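Local structure of amidohydrolase 3 domain-containing protein (Pyrococcus horikoshii, 3IGH) at residues H67-E72 / S398-I403; S204-S209 / F232-P237; A259-F264 / L309-H314. The protein is a TIM-barrel member of the amidohydrolase family of unknown substrate that probably hydrolyses carbon-nitrogen bonds other than peptide bonds. One frame throughout, in Å; residues are numbered along the deposited sequence.

Contact 1 (H67-E72 / S398-I403); sequences HLHLDE and STDSPI. With SO4 (sulfate ion), chain B.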
ATOM      1  N   HIS A  67       7.147 -12.442 -15.316  1.00 25.49           N
ATOM      2  CA  HIS A  67       8.416 -11.701 -15.465  1.00 30.66           C
ATOM      3  C   HIS A  67       8.414 -10.869 -16.735  1.00 25.79           C
ATOM      4  O   HIS A  67       8.660 -11.390 -17.820  1.00 29.82           O
ATOM      5  CB  HIS A  67       9.606 -12.682 -15.469  1.00 26.03           C
ATOM      6  CG  HIS A  67      10.959 -12.036 -15.536  1.00 33.58           C
ATOM      7  ND1 HIS A  67      11.946 -12.304 -14.614  1.00 42.81           N
ATOM      8  CD2 HIS A  67      11.503 -11.175 -16.427  1.00 35.28           C
ATOM      9  CE1 HIS A  67      13.037 -11.630 -14.928  1.00 36.18           C
ATOM     10  NE2 HIS A  67      12.794 -10.929 -16.020  1.00 39.73           N
ATOM     11  N   LEU A  68       8.155  -9.572 -16.602  1.00 27.00           N
ATOM     12  CA  LEU A  68       8.319  -8.662 -17.725  1.00 28.52           C
ATOM     13  C   LEU A  68       8.697  -7.259 -17.261  1.00 28.63           C
ATOM     14  O   LEU A  68       8.738  -6.976 -16.060  1.00 30.39           O
ATOM     15  CB  LEU A  68       7.068  -8.653 -18.634  1.00 30.02           C
ATOM     16  CG  LEU A  68       5.661  -8.485 -18.059  1.00 36.00           C
ATOM     17  CD1 LEU A  68       5.460  -7.132 -17.351  1.00 27.11           C
ATOM     18  CD2 LEU A  68       4.668  -8.630 -19.190  1.00 29.19           C
ATOM     19  N   HIS A  69       8.949  -6.385 -18.227  1.00 27.30           N
ATOM     20  CA  HIS A  69       9.332  -5.012 -17.968  1.00 26.97           C
ATOM     21  C   HIS A  69       8.270  -4.121 -18.577  1.00 34.10           C
ATOM     22  O   HIS A  69       8.291  -3.845 -19.774  1.00 37.15           O
ATOM     23  CB  HIS A  69      10.685  -4.716 -18.607  1.00 28.59           C
ATOM     24  CG  HIS A  69      11.771  -5.657 -18.191  1.00 36.97           C
ATOM     25  ND1 HIS A  69      12.565  -5.435 -17.087  1.00 41.78           N
ATOM     26  CD2 HIS A  69      12.204  -6.816 -18.740  1.00 38.90           C
ATOM     27  CE1 HIS A  69      13.435  -6.424 -16.967  1.00 37.19           C
ATOM     28  NE2 HIS A  69      13.234  -7.278 -17.955  1.00 45.59           N
ATOM     29  N   LEU A  70       7.341  -3.679 -17.737  1.00 29.26           N
ATOM     30  CA  LEU A  70       6.175  -2.919 -18.154  1.00 31.32           C
ATOM     31  C   LEU A  70       6.581  -1.594 -18.793  1.00 32.55           C
ATOM     32  O   LEU A  70       6.049  -1.218 -19.834  1.00 35.52           O
ATOM     33  CB  LEU A  70       5.280  -2.695 -16.927  1.00 39.09           C
ATOM     34  CG  LEU A  70       3.765  -2.850 -16.907  1.00 35.49           C
ATOM     35  CD1 LEU A  70       3.270  -4.039 -17.707  1.00 27.67           C
ATOM     36  CD2 LEU A  70       3.283  -2.972 -15.464  1.00 27.03           C
ATOM     37  N   ASP A  71       7.550  -0.907 -18.192  1.00 29.09           N
ATOM     38  CA  ASP A  71       8.014   0.374 -18.728  1.00 33.76           C
ATOM     39  C   ASP A  71       8.726   0.209 -20.084  1.00 34.54           C
ATOM     40  O   ASP A  71       8.472   0.971 -21.023  1.00 35.37           O
ATOM     41  CB  ASP A  71       8.900   1.115 -17.717  1.00 31.42           C
ATOM     42  CG  ASP A  71      10.077   0.273 -17.205  1.00 42.49           C
ATOM     43  OD1 ASP A  71      10.138  -0.967 -17.413  1.00 33.39           O
ATOM     44  OD2 ASP A  71      10.959   0.872 -16.573  1.00 40.76           O
ATOM     45  N   GLU A  72       9.583  -0.805 -20.186  1.00 28.73           N
ATOM     46  CA  GLU A  72      10.299  -1.084 -21.423  1.00 30.68           C
ATOM     47  C   GLU A  72       9.360  -1.555 -22.526  1.00 32.85           C
ATOM     48  O   GLU A  72       9.594  -1.260 -23.688  1.00 31.78           O
ATOM     49  CB  GLU A  72      11.403  -2.101 -21.196  1.00 30.22           C
ATOM     50  CG  GLU A  72      12.567  -1.569 -20.366  1.00 36.45           C
ATOM     51  CD  GLU A  72      13.585  -2.652 -20.011  1.00 44.85           C
ATOM     52  OE1 GLU A  72      13.531  -3.759 -20.594  1.00 49.06           O
ATOM     53  OE2 GLU A  72      14.443  -2.391 -19.143  1.00 64.56           O
ATOM     54  N   SER A 398       6.601 -16.829 -18.445  1.00 29.40           N
ATOM     55  CA  SER A 398       6.742 -15.413 -18.666  1.00 30.84           C
ATOM     56  C   SER A 398       7.366 -15.168 -20.033  1.00 28.63           C
ATOM     57  O   SER A 398       7.815 -16.100 -20.690  1.00 28.06           O
ATOM     58  CB  SER A 398       7.629 -14.807 -17.577  1.00 32.72           C
ATOM     59  OG  SER A 398       8.845 -15.513 -17.428  1.00 34.62           O
ATOM     60  N   THR A 399       7.404 -13.905 -20.440  1.00 32.41           N
ATOM     61  CA  THR A 399       7.925 -13.538 -21.742  1.00 28.60           C
ATOM     62  C   THR A 399       9.192 -12.707 -21.651  1.00 35.11           C
ATOM     63  O   THR A 399       9.910 -12.591 -22.642  1.00 32.57           O
ATOM     64  CB  THR A 399       6.892 -12.726 -22.562  1.00 29.23           C
ATOM     65  OG1 THR A 399       6.447 -11.597 -21.798  1.00 31.66           O
ATOM     66  CG2 THR A 399       5.695 -13.594 -22.941  1.00 29.23           C
ATOM     67  N   ASP A 400       9.452 -12.109 -20.481  1.00 28.42           N
ATOM     68  CA  ASP A 400      10.491 -11.088 -20.327  1.00 28.46           C
ATOM     69  C   ASP A 400      10.265  -9.960 -21.334  1.00 29.54           C
ATOM     70  O   ASP A 400      11.212  -9.346 -21.821  1.00 28.05           O
ATOM     71  CB  ASP A 400      11.910 -11.692 -20.454  1.00 30.43           C
ATOM     72  CG  ASP A 400      12.995 -10.774 -19.919  1.00 46.74           C
ATOM     73  OD1 ASP A 400      12.695  -9.910 -19.062  1.00 35.67           O
ATOM     74  OD2 ASP A 400      14.152 -10.911 -20.370  1.00 44.43           O
ATOM     75  N   SER A 401       8.999  -9.696 -21.647  1.00 29.05           N
ATOM     76  CA  SER A 401       8.634  -8.643 -22.584  1.00 30.20           C
ATOM     77  C   SER A 401       9.274  -7.317 -22.150  1.00 33.26           C
ATOM     78  O   SER A 401       9.279  -6.989 -20.953  1.00 32.23           O
ATOM     79  CB  SER A 401       7.109  -8.522 -22.652  1.00 33.90           C
ATOM     80  OG  SER A 401       6.726  -7.409 -23.425  1.00 42.94           O
ATOM     81  N   PRO A 402       9.827  -6.553 -23.110  1.00 32.45           N
ATOM     82  CA  PRO A 402       9.774  -6.684 -24.575  1.00 32.48           C
ATOM     83  C   PRO A 402      10.885  -7.489 -25.281  1.00 39.75           C
ATOM     84  O   PRO A 402      11.036  -7.358 -26.507  1.00 33.76           O
ATOM     85  CB  PRO A 402       9.838  -5.230 -25.027  1.00 31.52           C
ATOM     86  CG  PRO A 402      10.765  -4.586 -24.017  1.00 31.25           C
ATOM     87  CD  PRO A 402      10.583  -5.358 -22.709  1.00 27.69           C
ATOM     88  N   ILE A 403      11.648  -8.297 -24.540  1.00 34.91           N
ATOM     89  CA  ILE A 403      12.706  -9.121 -25.136  0.50 36.80           C
ATOM     90  C   ILE A 403      12.085 -10.182 -26.055  1.00 38.49           C
ATOM     91  O   ILE A 403      12.593 -10.451 -27.147  1.00 33.98           O
ATOM     92  CB  ILE A 403      13.635  -9.765 -24.052  0.50 36.30           C
ATOM     93  CG1 ILE A 403      14.236  -8.695 -23.126  0.50 38.15           C
ATOM     94  CG2 ILE A 403      14.740 -10.624 -24.679  0.50 37.25           C
ATOM     95  CD1 ILE A 403      15.005  -7.586 -23.828  0.50 35.82           C
TER
HETATM   96  S   SO4 B   1      16.242 -10.049 -16.880  1.00 55.65           S
HETATM   97  O1  SO4 B   1      15.141  -9.144 -16.618  1.00 45.31           O
HETATM   98  O2  SO4 B   1      15.978 -10.771 -18.114  1.00 62.11           O
HETATM   99  O3  SO4 B   1      17.463  -9.275 -17.059  1.00 61.71           O
HETATM  100  O4  SO4 B   1      16.359 -11.003 -15.771  1.00 50.26           O
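Two backbone bonds tie the H67-E72 corner to the S398-I403 loop: D400 N donates to H67 O at 2.9 Å, and H69 N donates to S401 O, a straighter bond at 161°. This is the His-X-His motif of an amidohydrolase TIM barrel, at the end of the first barrel strand, set against the aspartate that follows the last one. In relatives these three side chains are metal ligands, consistent with a like role here, although the model has a sulfate beside them.

With CG anti to the backbone N (chi1 -177°), the H67 ring runs alongside D400, its plane 81° from the carboxylate. D400 OD1 lies at the ring edge, near its plane, 3.2 Å from H67 CD2. H67 NE2 donates to sulfate O1 at 3.0 Å, while E338 holds H67 ND1, fixing the ring flip. H69 NE2 makes a weak bond to the same O1 and also lies 2.9 Å from D400 OD1; H69 ND1 makes a weak bond to M208 O. T399 OG1, bonded to D65, closes an ST turn by accepting from S401 N. The cis-proline P402 crosses E72 at about a right angle, P402 CD 3.7 Å from E72 CB.

Contact 2 (S204-S209 / F232-P237); sequences SVSFMS and FAYVTP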
ATOM      1  N   SER A 204      -2.455 -10.118 -15.128  1.00 26.33           N
ATOM      2  CA  SER A 204      -1.570  -9.973 -13.962  1.00 25.51           C
ATOM      3  C   SER A 204      -0.129 -10.132 -14.423  1.00 30.70           C
ATOM      4  O   SER A 204       0.148 -10.921 -15.334  1.00 28.61           O
ATOM      5  CB  SER A 204      -1.863 -11.029 -12.901  1.00 25.54           C
ATOM      6  OG  SER A 204      -3.201 -11.024 -12.455  1.00 28.73           O
ATOM      7  N   VAL A 205       0.788  -9.378 -13.813  1.00 25.76           N
ATOM      8  CA  VAL A 205       2.209  -9.462 -14.154  1.00 27.38           C
ATOM      9  C   VAL A 205       3.078  -9.329 -12.908  1.00 24.81           C
ATOM     10  O   VAL A 205       2.643  -8.736 -11.916  1.00 27.98           O
ATOM     11  CB  VAL A 205       2.658  -8.359 -15.204  1.00 25.53           C
ATOM     12  CG1 VAL A 205       1.862  -8.448 -16.533  1.00 29.62           C
ATOM     13  CG2 VAL A 205       2.560  -6.936 -14.634  1.00 28.57           C
ATOM     14  N   SER A 206       4.283  -9.898 -12.953  1.00 24.22           N
ATOM     15  CA  SER A 206       5.372  -9.416 -12.108  1.00 26.05           C
ATOM     16  C   SER A 206       6.246  -8.498 -12.943  1.00 30.19           C
ATOM     17  O   SER A 206       6.818  -8.907 -13.963  1.00 28.99           O
ATOM     18  CB  SER A 206       6.233 -10.543 -11.542  1.00 28.42           C
ATOM     19  OG  SER A 206       5.470 -11.442 -10.767  1.00 36.77           O
ATOM     20  N   PHE A 207       6.325  -7.253 -12.500  1.00 24.52           N
ATOM     21  CA  PHE A 207       7.089  -6.206 -13.172  1.00 23.15           C
ATOM     22  C   PHE A 207       8.451  -6.190 -12.487  1.00 27.53           C
ATOM     23  O   PHE A 207       8.563  -5.829 -11.323  1.00 24.67           O
ATOM     24  CB  PHE A 207       6.316  -4.877 -13.051  1.00 22.70           C
ATOM     25  CG  PHE A 207       7.008  -3.647 -13.621  1.00 27.39           C
ATOM     26  CD1 PHE A 207       8.201  -3.714 -14.352  1.00 27.25           C
ATOM     27  CD2 PHE A 207       6.408  -2.396 -13.445  1.00 26.19           C
ATOM     28  CE1 PHE A 207       8.818  -2.542 -14.838  1.00 25.85           C
ATOM     29  CE2 PHE A 207       7.000  -1.230 -13.938  1.00 29.79           C
ATOM     30  CZ  PHE A 207       8.206  -1.301 -14.634  1.00 29.05           C
ATOM     31  N   MET A 208       9.477  -6.610 -13.226  1.00 26.16           N
ATOM     32  CA  MET A 208      10.842  -6.756 -12.697  1.00 32.34           C
ATOM     33  C   MET A 208      11.711  -5.526 -12.908  1.00 38.32           C
ATOM     34  O   MET A 208      11.628  -4.893 -13.949  1.00 34.27           O
ATOM     35  CB  MET A 208      11.513  -7.957 -13.356  1.00 34.07           C
ATOM     36  CG  MET A 208      10.576  -9.165 -13.470  1.00 57.26           C
ATOM     37  SD  MET A 208      10.037  -9.747 -11.845  1.00 47.22           S
ATOM     38  CE  MET A 208      11.669 -10.154 -11.276  1.00 14.21           C
ATOM     39  N   SER A 209      12.566  -5.241 -11.918  1.00 33.72           N
ATOM     40  CA  SER A 209      13.464  -4.072 -11.891  1.00 34.54           C
ATOM     41  C   SER A 209      12.712  -2.754 -12.030  1.00 33.44           C
ATOM     42  O   SER A 209      12.977  -1.940 -12.925  1.00 34.36           O
ATOM     43  CB  SER A 209      14.620  -4.196 -12.894  1.00 34.43           C
ATOM     44  OG  SER A 209      15.409  -5.327 -12.586  1.00 35.66           O
ATOM     45  N   PHE A 232       2.724  -6.944  -9.698  1.00 27.30           N
ATOM     46  CA  PHE A 232       3.576  -7.318  -8.577  1.00 23.41           C
ATOM     47  C   PHE A 232       4.972  -6.731  -8.836  1.00 25.27           C
ATOM     48  O   PHE A 232       5.746  -7.253  -9.649  1.00 24.25           O
ATOM     49  CB  PHE A 232       3.573  -8.849  -8.385  1.00 24.79           C
ATOM     50  CG  PHE A 232       2.234  -9.384  -7.933  1.00 28.48           C
ATOM     51  CD1 PHE A 232       1.999  -9.648  -6.582  1.00 27.95           C
ATOM     52  CD2 PHE A 232       1.182  -9.559  -8.847  1.00 28.57           C
ATOM     53  CE1 PHE A 232       0.750 -10.095  -6.146  1.00 29.21           C
ATOM     54  CE2 PHE A 232      -0.074 -10.014  -8.424  1.00 26.88           C
ATOM     55  CZ  PHE A 232      -0.289 -10.278  -7.067  1.00 30.41           C
ATOM     56  N   ALA A 233       5.271  -5.629  -8.153  1.00 25.46           N
ATOM     57  CA  ALA A 233       6.491  -4.856  -8.400  1.00 24.47           C
ATOM     58  C   ALA A 233       7.709  -5.448  -7.709  1.00 27.21           C
ATOM     59  O   ALA A 233       7.742  -5.583  -6.489  1.00 24.79           O
ATOM     60  CB  ALA A 233       6.307  -3.401  -7.980  1.00 24.33           C
ATOM     61  N   TYR A 234       8.709  -5.801  -8.507  1.00 24.61           N
ATOM     62  CA  TYR A 234      10.007  -6.202  -7.973  1.00 22.35           C
ATOM     63  C   TYR A 234      10.982  -5.079  -8.250  1.00 28.06           C
ATOM     64  O   TYR A 234      11.375  -4.839  -9.397  1.00 24.38           O
ATOM     65  CB  TYR A 234      10.472  -7.526  -8.589  1.00 22.92           C
ATOM     66  CG  TYR A 234       9.762  -8.744  -8.028  1.00 28.10           C
ATOM     67  CD1 TYR A 234       8.437  -9.030  -8.373  1.00 23.53           C
ATOM     68  CD2 TYR A 234      10.431  -9.634  -7.174  1.00 22.40           C
ATOM     69  CE1 TYR A 234       7.782 -10.156  -7.858  1.00 27.01           C
ATOM     70  CE2 TYR A 234       9.780 -10.775  -6.657  1.00 21.41           C
ATOM     71  CZ  TYR A 234       8.457 -11.019  -7.011  1.00 29.38           C
ATOM     72  OH  TYR A 234       7.803 -12.128  -6.528  1.00 26.74           O
ATOM     73  N   VAL A 235      11.352  -4.377  -7.186  1.00 24.61           N
ATOM     74  CA  VAL A 235      12.146  -3.168  -7.287  1.00 24.00           C
ATOM     75  C   VAL A 235      13.653  -3.431  -7.436  1.00 22.27           C
ATOM     76  O   VAL A 235      14.151  -4.520  -7.150  1.00 25.78           O
ATOM     77  CB  VAL A 235      11.879  -2.235  -6.073  1.00 25.00           C
ATOM     78  CG1 VAL A 235      10.369  -1.966  -5.901  1.00 24.27           C
ATOM     79  CG2 VAL A 235      12.451  -2.822  -4.781  1.00 25.50           C
ATOM     80  N   THR A 236      14.379  -2.419  -7.897  1.00 24.42           N
ATOM     81  CA  THR A 236      15.836  -2.472  -7.950  1.00 25.76           C
ATOM     82  C   THR A 236      16.364  -2.348  -6.514  1.00 32.11           C
ATOM     83  O   THR A 236      15.642  -1.841  -5.640  1.00 30.18           O
ATOM     84  CB  THR A 236      16.407  -1.294  -8.782  1.00 30.36           C
ATOM     85  OG1 THR A 236      16.039  -0.064  -8.154  1.00 28.75           O
ATOM     86  CG2 THR A 236      15.866  -1.313 -10.220  1.00 28.06           C
ATOM     87  N   PRO A 237      17.605  -2.823  -6.253  1.00 31.30           N
ATOM     88  CA  PRO A 237      18.245  -2.582  -4.946  1.00 30.30           C
ATOM     89  C   PRO A 237      18.279  -1.118  -4.497  1.00 27.48           C
ATOM     90  O   PRO A 237      18.169  -0.847  -3.301  1.00 30.27           O
ATOM     91  CB  PRO A 237      19.676  -3.086  -5.161  1.00 33.76           C
ATOM     92  CG  PRO A 237      19.528  -4.177  -6.172  1.00 29.75           C
ATOM     93  CD  PRO A 237      18.461  -3.655  -7.124  1.00 29.92           C
TER
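Y234 N donates to F207 O at 2.8 Å and 172°, the shortest clear bond between two parallel strands of the barrel. The strands are successive ones, joined through helix 212-223 as a beta-alpha-beta crossover, and their axes are only 10° apart. F232 N gives to V205 O at 2.9 Å. F232 O accepts from F207 N, which lies well above the carbonyl plane, and S206 CA adds a CA-H...O contact.

S206, M208, F232 and Y234 share one face of the sheet, and F207 and A233 the other. M208 lies alongside Y234 in a Met-aromatic contact: its chain folds back at chi2 and chi3, both -62°, leaving SD 4.4 Å from the Y234 ring centroid in an oblique position, and bringing CE to 3.9 Å from Y234 CB. S206 comes obliquely to the same ring, OG 3.9 Å from Y234 CE1, while that hydroxyl bonds to S451. Y234 OH is hydrogen-bonded to D310, which fixes the far end of the ring. Farther along, T236 N-caps the next helix through OG1 to V239 N, and its methyl CG2 rests 3.9 Å from S209 C.

Contact 3 (A259-F264 / L309-H314); sequences AGVKLF and LDVAIH. With SO4 (sulfate ion), chain B.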
ATOM      1  N   ALA A 259       6.068  -6.013  -4.079  1.00 25.86           N
ATOM      2  CA  ALA A 259       6.214  -7.468  -3.947  1.00 25.33           C
ATOM      3  C   ALA A 259       7.612  -7.938  -3.520  1.00 25.42           C
ATOM      4  O   ALA A 259       7.742  -8.881  -2.746  1.00 24.32           O
ATOM      5  CB  ALA A 259       5.807  -8.168  -5.267  1.00 23.28           C
ATOM      6  N   GLY A 260       8.655  -7.316  -4.050  1.00 26.86           N
ATOM      7  CA  GLY A 260      10.000  -7.845  -3.832  1.00 26.50           C
ATOM      8  C   GLY A 260      11.119  -6.998  -4.393  1.00 23.48           C
ATOM      9  O   GLY A 260      10.904  -5.854  -4.779  1.00 27.13           O
ATOM     10  N   VAL A 261      12.315  -7.578  -4.412  1.00 24.99           N
ATOM     11  CA  VAL A 261      13.497  -6.964  -5.019  1.00 26.54           C
ATOM     12  C   VAL A 261      14.011  -7.910  -6.109  1.00 23.83           C
ATOM     13  O   VAL A 261      13.860  -9.135  -6.005  1.00 24.86           O
ATOM     14  CB  VAL A 261      14.620  -6.688  -3.951  1.00 28.88           C
ATOM     15  CG1 VAL A 261      15.169  -7.988  -3.363  1.00 27.20           C
ATOM     16  CG2 VAL A 261      15.764  -5.841  -4.530  1.00 24.86           C
ATOM     17  N   LYS A 262      14.627  -7.340  -7.140  1.00 27.42           N
ATOM     18  CA  LYS A 262      15.211  -8.122  -8.216  1.00 27.63           C
ATOM     19  C   LYS A 262      16.741  -8.000  -8.209  1.00 24.42           C
ATOM     20  O   LYS A 262      17.284  -6.897  -8.213  1.00 27.66           O
ATOM     21  CB  LYS A 262      14.615  -7.693  -9.568  1.00 28.08           C
ATOM     22  CG  LYS A 262      15.287  -8.289 -10.812  1.00 29.52           C
ATOM     23  CD  LYS A 262      15.224  -9.808 -10.849  1.00 36.09           C
ATOM     24  CE  LYS A 262      15.966 -10.350 -12.066  1.00 48.91           C
ATOM     25  NZ  LYS A 262      15.351  -9.945 -13.353  1.00 50.79           N
ATOM     26  N   LEU A 263      17.408  -9.150  -8.184  1.00 24.18           N
ATOM     27  CA  LEU A 263      18.875  -9.243  -8.188  1.00 25.30           C
ATOM     28  C   LEU A 263      19.394 -10.037  -9.389  1.00 28.46           C
ATOM     29  O   LEU A 263      18.656 -10.817  -9.998  1.00 29.94           O
ATOM     30  CB  LEU A 263      19.366  -9.944  -6.911  1.00 28.48           C
ATOM     31  CG  LEU A 263      18.888  -9.338  -5.583  1.00 33.59           C
ATOM     32  CD1 LEU A 263      19.285 -10.226  -4.429  1.00 26.21           C
ATOM     33  CD2 LEU A 263      19.455  -7.955  -5.441  1.00 36.96           C
ATOM     34  N   PHE A 264      20.685  -9.875  -9.672  1.00 28.98           N
ATOM     35  CA  PHE A 264      21.353 -10.523 -10.809  1.00 31.01           C
ATOM     36  C   PHE A 264      22.596 -11.262 -10.333  1.00 36.90           C
ATOM     37  O   PHE A 264      23.361 -10.736  -9.531  1.00 31.21           O
ATOM     38  CB  PHE A 264      21.793  -9.468 -11.828  1.00 33.09           C
ATOM     39  CG  PHE A 264      20.656  -8.746 -12.486  1.00 36.67           C
ATOM     40  CD1 PHE A 264      20.139  -9.203 -13.700  1.00 45.48           C
ATOM     41  CD2 PHE A 264      20.101  -7.610 -11.901  1.00 35.15           C
ATOM     42  CE1 PHE A 264      19.083  -8.539 -14.319  1.00 52.10           C
ATOM     43  CE2 PHE A 264      19.035  -6.942 -12.508  1.00 40.68           C
ATOM     44  CZ  PHE A 264      18.530  -7.406 -13.721  1.00 46.71           C
ATOM     45  N   LEU A 309       9.701  -8.846   2.035  1.00 26.58           N
ATOM     46  CA  LEU A 309       9.681  -8.770   0.573  1.00 27.55           C
ATOM     47  C   LEU A 309      10.248 -10.023  -0.065  1.00 30.41           C
ATOM     48  O   LEU A 309      11.154 -10.665   0.491  1.00 26.86           O
ATOM     49  CB  LEU A 309      10.457  -7.537   0.092  1.00 24.54           C
ATOM     50  CG  LEU A 309       9.786  -6.180   0.303  1.00 28.75           C
ATOM     51  CD1 LEU A 309      10.809  -5.083   0.167  1.00 26.03           C
ATOM     52  CD2 LEU A 309       8.622  -5.963  -0.681  1.00 24.62           C
ATOM     53  N   ASP A 310       9.715 -10.370  -1.239  1.00 27.68           N
ATOM     54  CA  ASP A 310      10.235 -11.496  -2.014  1.00 26.29           C
ATOM     55  C   ASP A 310      11.600 -11.133  -2.613  1.00 28.44           C
ATOM     56  O   ASP A 310      11.987  -9.966  -2.673  1.00 25.53           O
ATOM     57  CB  ASP A 310       9.252 -11.887  -3.130  1.00 27.00           C
ATOM     58  CG  ASP A 310       9.502 -13.289  -3.687  1.00 28.54           C
ATOM     59  OD1 ASP A 310      10.255 -14.075  -3.074  1.00 30.70           O
ATOM     60  OD2 ASP A 310       8.939 -13.615  -4.757  1.00 31.11           O
ATOM     61  N   VAL A 311      12.351 -12.142  -3.014  1.00 24.41           N
ATOM     62  CA  VAL A 311      13.655 -11.930  -3.623  1.00 23.37           C
ATOM     63  C   VAL A 311      13.733 -12.786  -4.895  1.00 25.54           C
ATOM     64  O   VAL A 311      13.611 -14.018  -4.841  1.00 29.06           O
ATOM     65  CB  VAL A 311      14.796 -12.313  -2.638  1.00 25.73           C
ATOM     66  CG1 VAL A 311      16.163 -12.068  -3.285  1.00 27.56           C
ATOM     67  CG2 VAL A 311      14.650 -11.531  -1.308  1.00 22.49           C
ATOM     68  N   ALA A 312      13.924 -12.117  -6.027  1.00 29.30           N
ATOM     69  CA  ALA A 312      14.071 -12.783  -7.316  1.00 28.54           C
ATOM     70  C   ALA A 312      15.485 -12.603  -7.810  1.00 28.17           C
ATOM     71  O   ALA A 312      16.001 -11.488  -7.847  1.00 30.84           O
ATOM     72  CB  ALA A 312      13.076 -12.222  -8.350  1.00 27.16           C
ATOM     73  N   ILE A 313      16.114 -13.713  -8.182  1.00 28.08           N
ATOM     74  CA  ILE A 313      17.480 -13.674  -8.677  1.00 28.35           C
ATOM     75  C   ILE A 313      17.567 -14.214 -10.110  1.00 23.58           C
ATOM     76  O   ILE A 313      17.230 -15.366 -10.372  1.00 29.55           O
ATOM     77  CB  ILE A 313      18.454 -14.470  -7.761  1.00 28.91           C
ATOM     78  CG1 ILE A 313      18.320 -14.009  -6.292  1.00 31.81           C
ATOM     79  CG2 ILE A 313      19.882 -14.283  -8.255  1.00 28.32           C
ATOM     80  CD1 ILE A 313      19.320 -14.660  -5.310  1.00 31.81           C
ATOM     81  N   HIS A 314      18.029 -13.364 -11.017  1.00 28.37           N
ATOM     82  CA  HIS A 314      18.383 -13.755 -12.387  1.00 28.45           C
ATOM     83  C   HIS A 314      19.577 -14.710 -12.338  1.00 32.86           C
ATOM     84  O   HIS A 314      20.632 -14.363 -11.794  1.00 32.41           O
ATOM     85  CB  HIS A 314      18.727 -12.470 -13.152  1.00 29.02           C
ATOM     86  CG  HIS A 314      19.429 -12.668 -14.468  1.00 33.22           C
ATOM     87  ND1 HIS A 314      18.914 -12.188 -15.654  1.00 39.22           N
ATOM     88  CD2 HIS A 314      20.633 -13.210 -14.777  1.00 35.65           C
ATOM     89  CE1 HIS A 314      19.752 -12.457 -16.639  1.00 38.97           C
ATOM     90  NE2 HIS A 314      20.799 -13.088 -16.136  1.00 37.40           N
TER
HETATM   91  S   SO4 B   1      16.242 -10.049 -16.880  1.00 55.65           S
HETATM   92  O1  SO4 B   1      15.141  -9.144 -16.618  1.00 45.31           O
HETATM   93  O2  SO4 B   1      15.978 -10.771 -18.114  1.00 62.11           O
HETATM   94  O3  SO4 B   1      17.463  -9.275 -17.059  1.00 61.71           O
HETATM   95  O4  SO4 B   1      16.359 -11.003 -15.771  1.00 50.26           O
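The F264 and H314 rings meet obliquely, centroids 5.2 Å apart and planes at 43°, with F264 CD1 over one face of the imidazole. K262 CE lies above one face of the F264 ring, offset toward the rim, and sulfate O3 sits at that ring's edge, 3.3 Å from F264 CE1. At the edge of H314, ND1 donates to sulfate O4 at 2.8 Å and 172°. K262 NZ holds the same oxygen; its chain, bent at chi2 and chi4, passes H314 with CE 3.6 Å from H314 CB. H314 NE2 bonds to G267 O. With a leucine in place of H314, sulfate O4 would probably lose its straight N-H bond and G267 O its mate.

Farther back, five backbone bonds lace the parallel strands, the shortest from L263 N to A312 O at 2.7 Å. A beta carbon on G260 would collide with D310 O. K262, F264, A312 and H314 point to one face; V261, L263, V311 and I313 point to the other, against helices 294-305 and 318-331. Polar residues at the C-terminal strand ends, over an apolar outer layer, suit the active-site mouth of an amidohydrolase TIM barrel, probably at its fourth and fifth strands.

All three contacts belong to one barrel of parallel strands. Contact 1 closes a loop of more than 300 residues by bringing the first strand, 58-68, to the loop after the last, 395-397; contacts 2 and 3 are nested within it, in series along the chain. Contact centres lie about 10 Å (1 and 2), 8 Å (2 and 3) and 15 Å (1 and 3) apart. Backbone bonds join L68 to S206 and M208, and V235 to G260; with the pairings inside contacts 2 and 3, strands 58-68, 202-210, 230-235, 256-264 and 310-315 follow side by side. Contacts 1 and 3 share the sulfate, to which H339 also bonds, consistent with a common active-site pocket.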